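Local coordinates for protein D-lactate dehydrogenase (Fermentative) (Pseudomonas aeruginosa, PDB 5Z20) that interconverts pyruvate and D-lactate using NAD(H), as a fermentative dehydrogenase of the D-isomer specific 2-hydroxyacid dehydrogenase family, at residues 271-276 with 306-311; 217-222 with 243-248; 119-124 with 311-316. One frame throughout, in Å; residues are numbered along the deposited sequence.

From the N terminus, the first segment met is 119-124, on helix 118-134, and its partner 311-316 comes so late that contact 3 closes a loop of 186 residues around both other contacts. Within that loop they follow in series: contact 2 joins strands 216-219 and 243-247, and after it contact 1 joins strands 268-273 and 306-308. Strands 243-247 and 268-273 are neighbours in one parallel sheet, with Asn247 N bonded to Gly272 O at 2.9 Å, which makes contacts 1 and 2 continuous. Contact 3 shares His311 with contact 1 and lays the helix against the loop leaving the sheet. All three touch the dinucleotide.

Contact 1. Residues 271-276 with 306-311; sequences LGLDVY and VVVTAH. With NAI (1,4-dihydronicotinamide adenine dinucleotide), chain L; OXM (oxamic acid), chain M.
Leu271, Gly272 and Leu273 pair in parallel with Val306, Val307 and Val308, the two short strand axes 4.8 Å apart and their N-to-C directions within 5° of parallel. Three backbone bonds fix the register: Val307 N to Leu271 O at 3.0 Å, Leu273 N to Val307 O, and Thr309 N to Leu273 O. On the face bearing the leucines, Leu271 CB meets Val306 CG2 at 4.1 Å, and Leu273 CB packs similarly against Val308 CG2; helix 295-302, the connection of this beta-alpha-beta unit, lies against Leu271 and Val308.

Past the strand ends the contact turns polar. Thr309 OG1 donates to Asp274 OD1 at 2.6 Å, reaching the oxygen on its anti side and 17° out of the carboxylate plane. Asp274 CG lies anti to the backbone N (chi1 -171°), which places OD2 where it accepts the carboxamide N7N of the nicotinamide at 3.1 Å in a nearly straight bond. The backbone amides of Gln312 and Ala313 also bond to OD1 and OD2, respectively.

The His311 ring has Val275 CG1 over one face, a CH-pi contact 3.9 Å from the centroid. At its edge, in plane, NE2 donates to oxamate O1 at 2.8 Å, while ND1 is bonded to Glu279 OE2. The Glu279-His311-oxamate chain matches the Glu/His pair of this dehydrogenase family, in which the histidine is the general acid-base; the bond to the ligand oxygen is consistent with that role here. Asp274 is gripped by three protein donors, consistent with fixing the rotation of the carboxamide whose N7N it accepts.

Contact 2. Residues 217-222 with 243-248; sequences VSLHCP and AMLINT. With NAI (1,4-dihydronicotinamide adenine dinucleotide), chain L.
Thr248 and His220, just past the C-terminal ends of two adjacent strands, meet where Thr248 OG1 approaches His220 CE1 to 3.2 Å. Thr248 O accepts the carboxamide N7N of the dinucleotide at 3.0 Å, with 164° at the hydrogen. Water 2 donates to this same carbonyl and to ribose O4D, and is hydrogen-bonded to His220 ND1, so the imidazole reaches the cofactor through solvent. Further along, Pro222 CD lies 3.3 Å from NAI O4B and Cys221 CB packs near the adenine.

Behind this first shell, water 1 sits over one face of the His220 ring, toward its rim. It donates to Leu219 O at 2.6 Å, accepts from Thr248 N and bonds with Ser218 OG, bridging the strands where they part. The backbone then pairs directly: Val217 N to Met244 O, Ile246 N to Val217 O at 2.8 Å, and Leu219 N to Ile246 O. Val217 CG1 touches Leu245 CD1 at 3.8 Å. The trans chi1 of Asn247 (-171°) brings its amide alongside Leu219 CD1, and OD1 and ND2 bond to Gly249 N and Arg250 O.

The strand axes diverge by 13° in parallel sense, and helix 233-238 connects them. Such a beta-alpha-beta unit, with the dinucleotide at the C-terminal ends of its strands, is typical of the Rossmann-type NAD-binding domain.

Contact 3. Residues 119-124 with 311-316; sequences HAVAEH and HQAFLT. With NAI (1,4-dihydronicotinamide adenine dinucleotide), chain L; OXM (oxamic acid), chain M.
The His124 imidazole receives Ala313 CA over one face, a CH-pi contact 3.9 Å from the ring centroid and 26° off its normal. Gln312 O lies higher above that same face, likewise displaced toward the rim. Obliquely to the ring, Gln312 CG comes within 3.6 Å of His124 CE1; the two side chains cross at about a right angle, with the ring and amide planes 28° apart. A chi1 of -171° sets the His124 ring opposite its own backbone N and lays it on this loop, where NE2 bonds to Thr309 OG1. The Phe314 ring has His311 O in plane at its edge, and its CD1 is 3.6 Å from oxamate N1.

Residues 312-315 form a type I turn, closed by Leu315 N to Gln312 O at 2.9 Å. Thr316 is the N-cap of helix 317-335, its OG1 taking the amide of Ala319 and also bonding to Asp157 of the second subunit. The turn thus connects the Rossmann-type sheet to that long helix while lining the nicotinamide site with Ala313 and Phe314.

One turn before His124, the helix meets the loop through Ala120 and Val121. Val121 spreads its two methyls: CG1 packs on Ala313 CB at 3.9 Å, whereas CG2 lies 3.7 Å from nicotinamide C4N, the carbon that exchanges hydride. Ala120 CB rests against Thr316 OG1 at 3.7 Å. No hydrogen bond crosses between the segments; Ala120 O and Ala313 O, 3.2 Å apart, are both acceptors, bonded by NH1 and NH2, respectively, of Arg134 of the second subunit.

Contact 1. Residues 271-276 with 306-311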
loop_
_atom_site.group_PDB
_atom_site.type_symbol
_atom_site.label_atom_id
_atom_site.label_comp_id
_atom_site.label_asym_id
_atom_site.label_seq_id
_atom_site.Cartn_x
_atom_site.Cartn_y
_atom_site.Cartn_z
ATOM N N LEU B 271 -4.214 17.352 8.105
ATOM C CA LEU B 271 -3.453 18.197 7.155
ATOM C C LEU B 271 -3.528 17.601 5.751
ATOM O O LEU B 271 -3.169 16.442 5.533
ATOM C CB LEU B 271 -1.968 18.300 7.607
ATOM C CG LEU B 271 -1.074 19.135 6.720
ATOM C CD1 LEU B 271 -1.405 20.630 6.843
ATOM C CD2 LEU B 271 0.409 18.922 7.044
ATOM N N GLY B 272 -3.929 18.440 4.792
ATOM C CA GLY B 272 -3.904 18.102 3.407
ATOM C C GLY B 272 -2.977 19.038 2.668
ATOM O O GLY B 272 -3.213 20.257 2.658
ATOM N N LEU B 273 -1.996 18.492 1.992
ATOM C CA LEU B 273 -1.089 19.301 1.235
ATOM C C LEU B 273 -1.090 18.892 -0.219
ATOM O O LEU B 273 -1.005 17.699 -0.504
ATOM C CB LEU B 273 0.363 19.092 1.718
ATOM C CG LEU B 273 0.686 19.450 3.160
ATOM C CD1 LEU B 273 2.200 19.269 3.368
ATOM C CD2 LEU B 273 0.246 20.862 3.554
ATOM N N ASP B 274 -1.128 19.880 -1.124
ATOM C CA ASP B 274 -0.820 19.620 -2.545
ATOM C C ASP B 274 0.550 20.220 -2.908
ATOM O O ASP B 274 0.966 20.135 -4.033
ATOM C CB ASP B 274 -1.921 20.197 -3.424
ATOM C CG ASP B 274 -1.798 19.805 -4.848
ATOM O OD1 ASP B 274 -1.641 18.569 -5.099
ATOM O OD2 ASP B 274 -1.767 20.691 -5.754
ATOM N N VAL B 275 1.179 20.909 -1.952
ATOM C CA VAL B 275 2.390 21.660 -2.144
ATOM C C VAL B 275 3.274 21.550 -0.927
ATOM O O VAL B 275 2.814 21.287 0.189
ATOM C CB VAL B 275 2.141 23.157 -2.423
ATOM C CG1 VAL B 275 1.402 23.299 -3.748
ATOM C CG2 VAL B 275 1.355 23.824 -1.293
ATOM N N TYR B 276 4.549 21.722 -1.154
ATOM C CA TYR B 276 5.543 21.600 -0.081
ATOM C C TYR B 276 6.709 22.575 -0.360
ATOM O O TYR B 276 7.174 22.702 -1.510
ATOM C CB TYR B 276 6.022 20.126 0.069
ATOM C CG TYR B 276 7.080 19.948 1.120
ATOM C CD1 TYR B 276 6.812 20.208 2.488
ATOM C CD2 TYR B 276 8.375 19.602 0.777
ATOM C CE1 TYR B 276 7.816 20.127 3.451
ATOM C CE2 TYR B 276 9.377 19.487 1.727
ATOM C CZ TYR B 276 9.094 19.754 3.066
ATOM O OH TYR B 276 10.061 19.700 3.996
ATOM N N VAL B 306 -2.528 12.874 7.623
ATOM C CA VAL B 306 -1.904 13.725 6.623
ATOM C C VAL B 306 -1.977 13.072 5.245
ATOM O O VAL B 306 -1.652 11.901 5.097
ATOM C CB VAL B 306 -0.403 13.949 6.887
ATOM C CG1 VAL B 306 0.278 14.695 5.742
ATOM C CG2 VAL B 306 -0.199 14.677 8.187
ATOM N N VAL B 307 -2.457 13.849 4.261
ATOM C CA VAL B 307 -2.463 13.414 2.899
ATOM C C VAL B 307 -1.704 14.450 2.081
ATOM O O VAL B 307 -2.015 15.671 2.135
ATOM C CB VAL B 307 -3.939 13.296 2.335
ATOM C CG1 VAL B 307 -3.898 13.039 0.841
ATOM C CG2 VAL B 307 -4.616 12.150 2.978
ATOM N N VAL B 308 -0.769 13.969 1.294
ATOM C CA VAL B 308 -0.001 14.789 0.403
ATOM C C VAL B 308 -0.216 14.319 -1.011
ATOM O O VAL B 308 -0.039 13.129 -1.298
ATOM C CB VAL B 308 1.501 14.661 0.692
ATOM C CG1 VAL B 308 2.313 15.485 -0.286
ATOM C CG2 VAL B 308 1.845 15.116 2.115
ATOM N N THR B 309 -0.613 15.242 -1.877
ATOM C CA THR B 309 -0.624 15.010 -3.271
ATOM C C THR B 309 0.441 15.887 -3.865
ATOM O O THR B 309 0.748 16.965 -3.347
ATOM C CB THR B 309 -2.000 15.309 -3.903
ATOM O OG1 THR B 309 -2.425 16.629 -3.569
ATOM C CG2 THR B 309 -3.020 14.368 -3.430
ATOM N N ALA B 310 1.040 15.402 -4.949
ATOM C CA ALA B 310 2.264 16.021 -5.486
ATOM C C ALA B 310 1.985 17.132 -6.485
ATOM O O ALA B 310 2.330 17.047 -7.692
ATOM C CB ALA B 310 3.171 14.939 -6.073
ATOM N N HIS B 311 1.328 18.166 -5.976
ATOM C CA HIS B 311 1.049 19.367 -6.758
ATOM C C HIS B 311 0.255 19.080 -8.020
ATOM O O HIS B 311 0.661 19.443 -9.137
ATOM C CB HIS B 311 2.361 20.113 -7.113
ATOM C CG HIS B 311 2.182 21.558 -7.334
ATOM N ND1 HIS B 311 3.144 22.494 -6.992
ATOM C CD2 HIS B 311 1.166 22.253 -7.908
ATOM C CE1 HIS B 311 2.715 23.707 -7.313
ATOM N NE2 HIS B 311 1.524 23.588 -7.884
HETATM P PA NAI L . -5.944 35.485 -7.284
HETATM O O1A NAI L . -4.944 36.452 -7.482
HETATM O O2A NAI L . -7.160 35.495 -8.050
HETATM O O5B NAI L . -6.310 35.593 -5.804
HETATM C C5B NAI L . -5.405 35.646 -4.760
HETATM C C4B NAI L . -6.112 36.230 -3.564
HETATM O O4B NAI L . -5.242 36.225 -2.456
HETATM C C3B NAI L . -6.635 37.654 -3.790
HETATM O O3B NAI L . -7.918 37.928 -3.274
HETATM C C2B NAI L . -5.656 38.399 -2.959
HETATM O O2B NAI L . -6.074 39.646 -2.472
HETATM C C1B NAI L . -5.377 37.448 -1.820
HETATM N N9A NAI L . -4.195 37.886 -1.074
HETATM C C8A NAI L . -3.179 38.574 -1.571
HETATM N N7A NAI L . -2.297 38.855 -0.671
HETATM C C5A NAI L . -2.715 38.359 0.452
HETATM C C6A NAI L . -2.199 38.326 1.816
HETATM N N6A NAI L . -1.046 38.903 2.112
HETATM N N1A NAI L . -2.923 37.696 2.725
HETATM C C2A NAI L . -4.076 37.149 2.407
HETATM N N3A NAI L . -4.593 37.138 1.194
HETATM C C4A NAI L . -3.982 37.728 0.194
HETATM O O3 NAI L . -5.154 34.141 -7.383
HETATM P PN NAI L . -5.733 32.706 -7.591
HETATM O O1N NAI L . -5.977 32.537 -8.970
HETATM O O2N NAI L . -6.783 32.507 -6.666
HETATM O O5D NAI L . -4.479 31.944 -7.169
HETATM C C5D NAI L . -4.179 31.645 -5.842
HETATM C C4D NAI L . -2.851 30.918 -5.685
HETATM O O4D NAI L . -2.952 29.517 -5.679
HETATM C C3D NAI L . -1.814 31.225 -6.730
HETATM O O3D NAI L . -1.038 32.349 -6.406
HETATM C C2D NAI L . -0.972 29.973 -6.761
HETATM O O2D NAI L . 0.177 30.077 -5.969
HETATM C C1D NAI L . -1.830 28.897 -6.174
HETATM N N1N NAI L . -2.155 27.913 -7.185
HETATM C C2N NAI L . -1.924 26.644 -6.936
HETATM C C3N NAI L . -2.220 25.649 -7.843
HETATM C C7N NAI L . -1.943 24.196 -7.521
HETATM O O7N NAI L . -1.778 23.421 -8.378
HETATM N N7N NAI L . -1.872 23.743 -6.316
HETATM C C4N NAI L . -2.723 26.050 -9.074
HETATM C C5N NAI L . -2.940 27.379 -9.324
HETATM C C6N NAI L . -2.652 28.294 -8.346
HETATM C C1 OXM M . 0.061 25.835 -10.346
HETATM N N1 OXM M . -0.176 24.745 -11.074
HETATM O O1 OXM M . 0.446 25.765 -9.190
HETATM C C2 OXM M . -0.147 27.146 -10.952
HETATM O O2 OXM M . 0.423 28.141 -10.455
HETATM O O3 OXM M . -0.891 27.240 -11.953
#

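Contact 2. Residues 217-222 with 243-248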
loop_
_atom_site.group_PDB
_atom_site.type_symbol
_atom_site.label_atom_id
_atom_site.label_comp_id
_atom_site.label_asym_id
_atom_site.label_seq_id
_atom_site.Cartn_x
_atom_site.Cartn_y
_atom_site.Cartn_z
ATOM N N VAL B 217 -9.438 25.195 7.607
ATOM C CA VAL B 217 -8.821 26.355 7.023
ATOM C C VAL B 217 -8.175 25.953 5.724
ATOM O O VAL B 217 -7.477 24.934 5.679
ATOM C CB VAL B 217 -7.702 26.900 7.955
ATOM C CG1 VAL B 217 -6.917 28.030 7.311
ATOM C CG2 VAL B 217 -8.313 27.379 9.284
ATOM N N SER B 218 -8.351 26.770 4.702
ATOM C CA SER B 218 -7.778 26.495 3.393
ATOM C C SER B 218 -7.093 27.734 2.862
ATOM O O SER B 218 -7.680 28.815 2.887
ATOM C CB SER B 218 -8.884 26.088 2.367
ATOM O OG SER B 218 -8.262 25.588 1.191
ATOM N N LEU B 219 -5.867 27.575 2.388
ATOM C CA LEU B 219 -5.003 28.645 1.914
ATOM C C LEU B 219 -5.098 28.797 0.403
ATOM O O LEU B 219 -4.841 27.864 -0.350
ATOM C CB LEU B 219 -3.523 28.338 2.270
ATOM C CG LEU B 219 -3.256 28.003 3.749
ATOM C CD1 LEU B 219 -1.814 27.620 3.973
ATOM C CD2 LEU B 219 -3.560 29.228 4.569
ATOM N N HIS B 220 -5.424 30.010 -0.010
ATOM C CA HIS B 220 -5.554 30.352 -1.427
ATOM C C HIS B 220 -5.020 31.745 -1.764
ATOM O O HIS B 220 -5.406 32.348 -2.737
ATOM C CB HIS B 220 -7.027 30.205 -1.854
ATOM C CG HIS B 220 -7.572 28.825 -1.655
ATOM N ND1 HIS B 220 -7.203 27.753 -2.453
ATOM C CD2 HIS B 220 -8.430 28.326 -0.743
ATOM C CE1 HIS B 220 -7.908 26.698 -2.104
ATOM N NE2 HIS B 220 -8.642 27.011 -1.058
ATOM N N CYS B 221 -4.059 32.206 -0.980
ATOM C CA CYS B 221 -3.367 33.417 -1.244
ATOM C C CYS B 221 -2.117 33.080 -1.998
ATOM O O CYS B 221 -1.574 31.982 -1.856
ATOM C CB CYS B 221 -3.034 34.141 0.085
ATOM S SG CYS B 221 -2.100 33.132 1.262
ATOM N N PRO B 222 -1.590 34.037 -2.741
ATOM C CA PRO B 222 -0.309 33.796 -3.362
ATOM C C PRO B 222 0.843 33.789 -2.357
ATOM O O PRO B 222 0.693 34.273 -1.246
ATOM C CB PRO B 222 -0.146 34.991 -4.327
ATOM C CG PRO B 222 -1.150 36.013 -3.908
ATOM C CD PRO B 222 -2.125 35.382 -2.993
ATOM N N ALA B 243 -8.339 20.993 14.498
ATOM C CA ALA B 243 -8.758 21.559 13.252
ATOM C C ALA B 243 -8.084 20.904 12.017
ATOM O O ALA B 243 -7.041 20.274 12.158
ATOM C CB ALA B 243 -8.475 23.049 13.218
ATOM N N MET B 244 -8.639 21.175 10.838
ATOM C CA MET B 244 -8.093 20.702 9.594
ATOM C C MET B 244 -7.512 21.874 8.856
ATOM O O MET B 244 -8.152 22.909 8.718
ATOM C CB MET B 244 -9.212 20.076 8.749
ATOM C CG MET B 244 -8.827 19.695 7.325
ATOM S SD MET B 244 -10.208 18.903 6.472
ATOM C CE MET B 244 -10.289 17.323 7.297
ATOM N N LEU B 245 -6.286 21.699 8.339
ATOM C CA LEU B 245 -5.640 22.682 7.506
ATOM C C LEU B 245 -5.377 22.084 6.103
ATOM O O LEU B 245 -4.837 21.002 5.990
ATOM C CB LEU B 245 -4.288 23.092 8.128
ATOM C CG LEU B 245 -3.490 24.089 7.286
ATOM C CD1 LEU B 245 -4.191 25.439 7.133
ATOM C CD2 LEU B 245 -2.089 24.316 7.877
ATOM N N ILE B 246 -5.682 22.852 5.074
ATOM C CA ILE B 246 -5.498 22.509 3.678
ATOM C C ILE B 246 -4.639 23.539 2.983
ATOM O O ILE B 246 -4.923 24.757 3.062
ATOM C CB ILE B 246 -6.856 22.453 2.922
ATOM C CG1 ILE B 246 -7.845 21.527 3.548
ATOM C CG2 ILE B 246 -6.648 22.022 1.470
ATOM C CD1 ILE B 246 -7.429 20.046 3.643
ATOM N N ASN B 247 -3.583 23.068 2.316
ATOM C CA ASN B 247 -2.689 23.927 1.572
ATOM C C ASN B 247 -2.504 23.476 0.139
ATOM O O ASN B 247 -1.732 22.590 -0.136
ATOM C CB ASN B 247 -1.321 24.093 2.238
ATOM C CG ASN B 247 -0.478 25.150 1.569
ATOM O OD1 ASN B 247 -0.960 25.942 0.742
ATOM N ND2 ASN B 247 0.817 25.139 1.871
ATOM N N THR B 248 -3.274 24.103 -0.743
ATOM C CA THR B 248 -3.160 23.960 -2.175
ATOM C C THR B 248 -2.650 25.268 -2.822
ATOM O O THR B 248 -2.824 25.502 -4.026
ATOM C CB THR B 248 -4.525 23.618 -2.836
ATOM O OG1 THR B 248 -5.458 24.650 -2.596
ATOM C CG2 THR B 248 -5.057 22.286 -2.354
HETATM P PA NAI L . -5.944 35.485 -7.284
HETATM O O1A NAI L . -4.944 36.452 -7.482
HETATM O O2A NAI L . -7.160 35.495 -8.050
HETATM O O5B NAI L . -6.310 35.593 -5.804
HETATM C C5B NAI L . -5.405 35.646 -4.760
HETATM C C4B NAI L . -6.112 36.230 -3.564
HETATM O O4B NAI L . -5.242 36.225 -2.456
HETATM C C3B NAI L . -6.635 37.654 -3.790
HETATM O O3B NAI L . -7.918 37.928 -3.274
HETATM C C2B NAI L . -5.656 38.399 -2.959
HETATM O O2B NAI L . -6.074 39.646 -2.472
HETATM C C1B NAI L . -5.377 37.448 -1.820
HETATM N N9A NAI L . -4.195 37.886 -1.074
HETATM C C8A NAI L . -3.179 38.574 -1.571
HETATM N N7A NAI L . -2.297 38.855 -0.671
HETATM C C5A NAI L . -2.715 38.359 0.452
HETATM C C6A NAI L . -2.199 38.326 1.816
HETATM N N6A NAI L . -1.046 38.903 2.112
HETATM N N1A NAI L . -2.923 37.696 2.725
HETATM C C2A NAI L . -4.076 37.149 2.407
HETATM N N3A NAI L . -4.593 37.138 1.194
HETATM C C4A NAI L . -3.982 37.728 0.194
HETATM O O3 NAI L . -5.154 34.141 -7.383
HETATM P PN NAI L . -5.733 32.706 -7.591
HETATM O O1N NAI L . -5.977 32.537 -8.970
HETATM O O2N NAI L . -6.783 32.507 -6.666
HETATM O O5D NAI L . -4.479 31.944 -7.169
HETATM C C5D NAI L . -4.179 31.645 -5.842
HETATM C C4D NAI L . -2.851 30.918 -5.685
HETATM O O4D NAI L . -2.952 29.517 -5.679
HETATM C C3D NAI L . -1.814 31.225 -6.730
HETATM O O3D NAI L . -1.038 32.349 -6.406
HETATM C C2D NAI L . -0.972 29.973 -6.761
HETATM O O2D NAI L . 0.177 30.077 -5.969
HETATM C C1D NAI L . -1.830 28.897 -6.174
HETATM N N1N NAI L . -2.155 27.913 -7.185
HETATM C C2N NAI L . -1.924 26.644 -6.936
HETATM C C3N NAI L . -2.220 25.649 -7.843
HETATM C C7N NAI L . -1.943 24.196 -7.521
HETATM O O7N NAI L . -1.778 23.421 -8.378
HETATM N N7N NAI L . -1.872 23.743 -6.316
HETATM C C4N NAI L . -2.723 26.050 -9.074
HETATM C C5N NAI L . -2.940 27.379 -9.324
HETATM C C6N NAI L . -2.652 28.294 -8.346
HETATM O O HOH W 1 -5.676 25.445 0.079
HETATM O O HOH W 2 -4.754 27.703 -4.232
#

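Contact 3. Residues 119-124 with 311-316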
loop_
_atom_site.group_PDB
_atom_site.type_symbol
_atom_site.label_atom_id
_atom_site.label_comp_id
_atom_site.label_asym_id
_atom_site.label_seq_id
_atom_site.Cartn_x
_atom_site.Cartn_y
_atom_site.Cartn_z
ATOM N N HIS B 119 -11.921 26.119 -10.776
ATOM C CA HIS B 119 -12.671 24.952 -10.283
ATOM C C HIS B 119 -11.770 23.712 -10.099
ATOM O O HIS B 119 -11.936 23.005 -9.141
ATOM C CB HIS B 119 -13.876 24.618 -11.177
ATOM C CG HIS B 119 -14.951 25.633 -11.089
ATOM N ND1 HIS B 119 -15.994 25.535 -10.181
ATOM C CD2 HIS B 119 -15.136 26.801 -11.771
ATOM C CE1 HIS B 119 -16.780 26.603 -10.313
ATOM N NE2 HIS B 119 -16.229 27.416 -11.207
ATOM N N ALA B 120 -10.799 23.499 -10.969
ATOM C CA ALA B 120 -9.926 22.313 -10.843
ATOM C C ALA B 120 -9.214 22.345 -9.473
ATOM O O ALA B 120 -9.199 21.368 -8.731
ATOM C CB ALA B 120 -8.877 22.311 -11.924
ATOM N N VAL B 121 -8.672 23.488 -9.126
ATOM C CA VAL B 121 -7.915 23.608 -7.877
ATOM C C VAL B 121 -8.830 23.573 -6.646
ATOM O O VAL B 121 -8.565 22.874 -5.705
ATOM C CB VAL B 121 -7.102 24.891 -7.847
ATOM C CG1 VAL B 121 -6.215 24.959 -6.655
ATOM C CG2 VAL B 121 -6.267 24.972 -9.121
ATOM N N ALA B 122 -9.927 24.292 -6.691
ATOM C CA ALA B 122 -10.883 24.285 -5.573
ATOM C C ALA B 122 -11.440 22.929 -5.293
ATOM O O ALA B 122 -11.496 22.519 -4.186
ATOM C CB ALA B 122 -11.995 25.308 -5.808
ATOM N N GLU B 123 -11.799 22.215 -6.358
ATOM C CA GLU B 123 -12.302 20.863 -6.247
ATOM C C GLU B 123 -11.289 19.910 -5.647
ATOM O O GLU B 123 -11.594 19.052 -4.806
ATOM C CB GLU B 123 -12.770 20.345 -7.590
ATOM C CG GLU B 123 -14.053 21.063 -8.070
ATOM C CD GLU B 123 -14.501 20.728 -9.492
ATOM O OE1 GLU B 123 -13.988 19.744 -10.076
ATOM O OE2 GLU B 123 -15.399 21.435 -9.998
ATOM N N HIS B 124 -10.043 20.105 -5.973
ATOM C CA HIS B 124 -9.016 19.237 -5.379
ATOM C C HIS B 124 -8.926 19.476 -3.893
ATOM O O HIS B 124 -8.771 18.562 -3.109
ATOM C CB HIS B 124 -7.637 19.510 -6.039
ATOM C CG HIS B 124 -6.608 18.531 -5.643
ATOM N ND1 HIS B 124 -6.515 17.296 -6.232
ATOM C CD2 HIS B 124 -5.597 18.605 -4.741
ATOM C CE1 HIS B 124 -5.544 16.610 -5.661
ATOM N NE2 HIS B 124 -4.941 17.398 -4.781
ATOM N N HIS B 311 1.328 18.166 -5.976
ATOM C CA HIS B 311 1.049 19.367 -6.758
ATOM C C HIS B 311 0.255 19.080 -8.020
ATOM O O HIS B 311 0.661 19.443 -9.137
ATOM C CB HIS B 311 2.361 20.113 -7.113
ATOM C CG HIS B 311 2.182 21.558 -7.334
ATOM N ND1 HIS B 311 3.144 22.494 -6.992
ATOM C CD2 HIS B 311 1.166 22.253 -7.908
ATOM C CE1 HIS B 311 2.715 23.707 -7.313
ATOM N NE2 HIS B 311 1.524 23.588 -7.884
ATOM N N GLN B 312 -0.860 18.408 -7.819
ATOM C CA GLN B 312 -1.730 17.997 -8.909
ATOM C C GLN B 312 -3.077 18.676 -8.829
ATOM O O GLN B 312 -3.992 18.272 -9.559
ATOM C CB GLN B 312 -1.925 16.448 -8.914
ATOM C CG GLN B 312 -2.598 15.925 -7.636
ATOM C CD GLN B 312 -3.001 14.441 -7.709
ATOM O OE1 GLN B 312 -2.275 13.591 -7.232
ATOM N NE2 GLN B 312 -4.114 14.159 -8.344
ATOM N N ALA B 313 -3.237 19.717 -7.999
ATOM C CA ALA B 313 -4.536 20.380 -7.967
ATOM C C ALA B 313 -4.960 20.980 -9.321
ATOM O O ALA B 313 -6.148 21.069 -9.620
ATOM C CB ALA B 313 -4.538 21.472 -6.928
ATOM N N PHE B 314 -3.986 21.405 -10.131
ATOM C CA PHE B 314 -4.234 21.917 -11.484
ATOM C C PHE B 314 -4.531 20.851 -12.472
ATOM O O PHE B 314 -4.902 21.149 -13.619
ATOM C CB PHE B 314 -2.994 22.690 -12.010
ATOM C CG PHE B 314 -1.896 21.832 -12.459
ATOM C CD1 PHE B 314 -0.985 21.279 -11.545
ATOM C CD2 PHE B 314 -1.682 21.602 -13.751
ATOM C CE1 PHE B 314 0.079 20.461 -11.971
ATOM C CE2 PHE B 314 -0.619 20.828 -14.181
ATOM C CZ PHE B 314 0.233 20.213 -13.283
ATOM N N LEU B 315 -4.391 19.584 -12.092
ATOM C CA LEU B 315 -4.292 18.528 -13.084
ATOM C C LEU B 315 -5.652 17.885 -13.462
ATOM O O LEU B 315 -5.967 16.782 -13.018
ATOM C CB LEU B 315 -3.300 17.441 -12.583
ATOM C CG LEU B 315 -2.829 16.458 -13.620
ATOM C CD1 LEU B 315 -1.755 17.053 -14.503
ATOM C CD2 LEU B 315 -2.347 15.141 -12.999
ATOM N N THR B 316 -6.396 18.564 -14.341
ATOM C CA THR B 316 -7.614 18.026 -14.954
ATOM C C THR B 316 -7.569 18.240 -16.453
ATOM O O THR B 316 -6.755 19.080 -16.920
ATOM C CB THR B 316 -8.881 18.707 -14.456
ATOM O OG1 THR B 316 -8.901 20.099 -14.860
ATOM C CG2 THR B 316 -8.969 18.637 -12.970
HETATM P PA NAI L . -5.944 35.485 -7.284
HETATM O O1A NAI L . -4.944 36.452 -7.482
HETATM O O2A NAI L . -7.160 35.495 -8.050
HETATM O O5B NAI L . -6.310 35.593 -5.804
HETATM C C5B NAI L . -5.405 35.646 -4.760
HETATM C C4B NAI L . -6.112 36.230 -3.564
HETATM O O4B NAI L . -5.242 36.225 -2.456
HETATM C C3B NAI L . -6.635 37.654 -3.790
HETATM O O3B NAI L . -7.918 37.928 -3.274
HETATM C C2B NAI L . -5.656 38.399 -2.959
HETATM O O2B NAI L . -6.074 39.646 -2.472
HETATM C C1B NAI L . -5.377 37.448 -1.820
HETATM N N9A NAI L . -4.195 37.886 -1.074
HETATM C C8A NAI L . -3.179 38.574 -1.571
HETATM N N7A NAI L . -2.297 38.855 -0.671
HETATM C C5A NAI L . -2.715 38.359 0.452
HETATM C C6A NAI L . -2.199 38.326 1.816
HETATM N N6A NAI L . -1.046 38.903 2.112
HETATM N N1A NAI L . -2.923 37.696 2.725
HETATM C C2A NAI L . -4.076 37.149 2.407
HETATM N N3A NAI L . -4.593 37.138 1.194
HETATM C C4A NAI L . -3.982 37.728 0.194
HETATM O O3 NAI L . -5.154 34.141 -7.383
HETATM P PN NAI L . -5.733 32.706 -7.591
HETATM O O1N NAI L . -5.977 32.537 -8.970
HETATM O O2N NAI L . -6.783 32.507 -6.666
HETATM O O5D NAI L . -4.479 31.944 -7.169
HETATM C C5D NAI L . -4.179 31.645 -5.842
HETATM C C4D NAI L . -2.851 30.918 -5.685
HETATM O O4D NAI L . -2.952 29.517 -5.679
HETATM C C3D NAI L . -1.814 31.225 -6.730
HETATM O O3D NAI L . -1.038 32.349 -6.406
HETATM C C2D NAI L . -0.972 29.973 -6.761
HETATM O O2D NAI L . 0.177 30.077 -5.969
HETATM C C1D NAI L . -1.830 28.897 -6.174
HETATM N N1N NAI L . -2.155 27.913 -7.185
HETATM C C2N NAI L . -1.924 26.644 -6.936
HETATM C C3N NAI L . -2.220 25.649 -7.843
HETATM C C7N NAI L . -1.943 24.196 -7.521
HETATM O O7N NAI L . -1.778 23.421 -8.378
HETATM N N7N NAI L . -1.872 23.743 -6.316
HETATM C C4N NAI L . -2.723 26.050 -9.074
HETATM C C5N NAI L . -2.940 27.379 -9.324
HETATM C C6N NAI L . -2.652 28.294 -8.346
HETATM C C1 OXM M . 0.061 25.835 -10.346
HETATM N N1 OXM M . -0.176 24.745 -11.074
HETATM O O1 OXM M . 0.446 25.765 -9.190
HETATM C C2 OXM M . -0.147 27.146 -10.952
HETATM O O2 OXM M . 0.423 28.141 -10.455
HETATM O O3 OXM M . -0.891 27.240 -11.953
#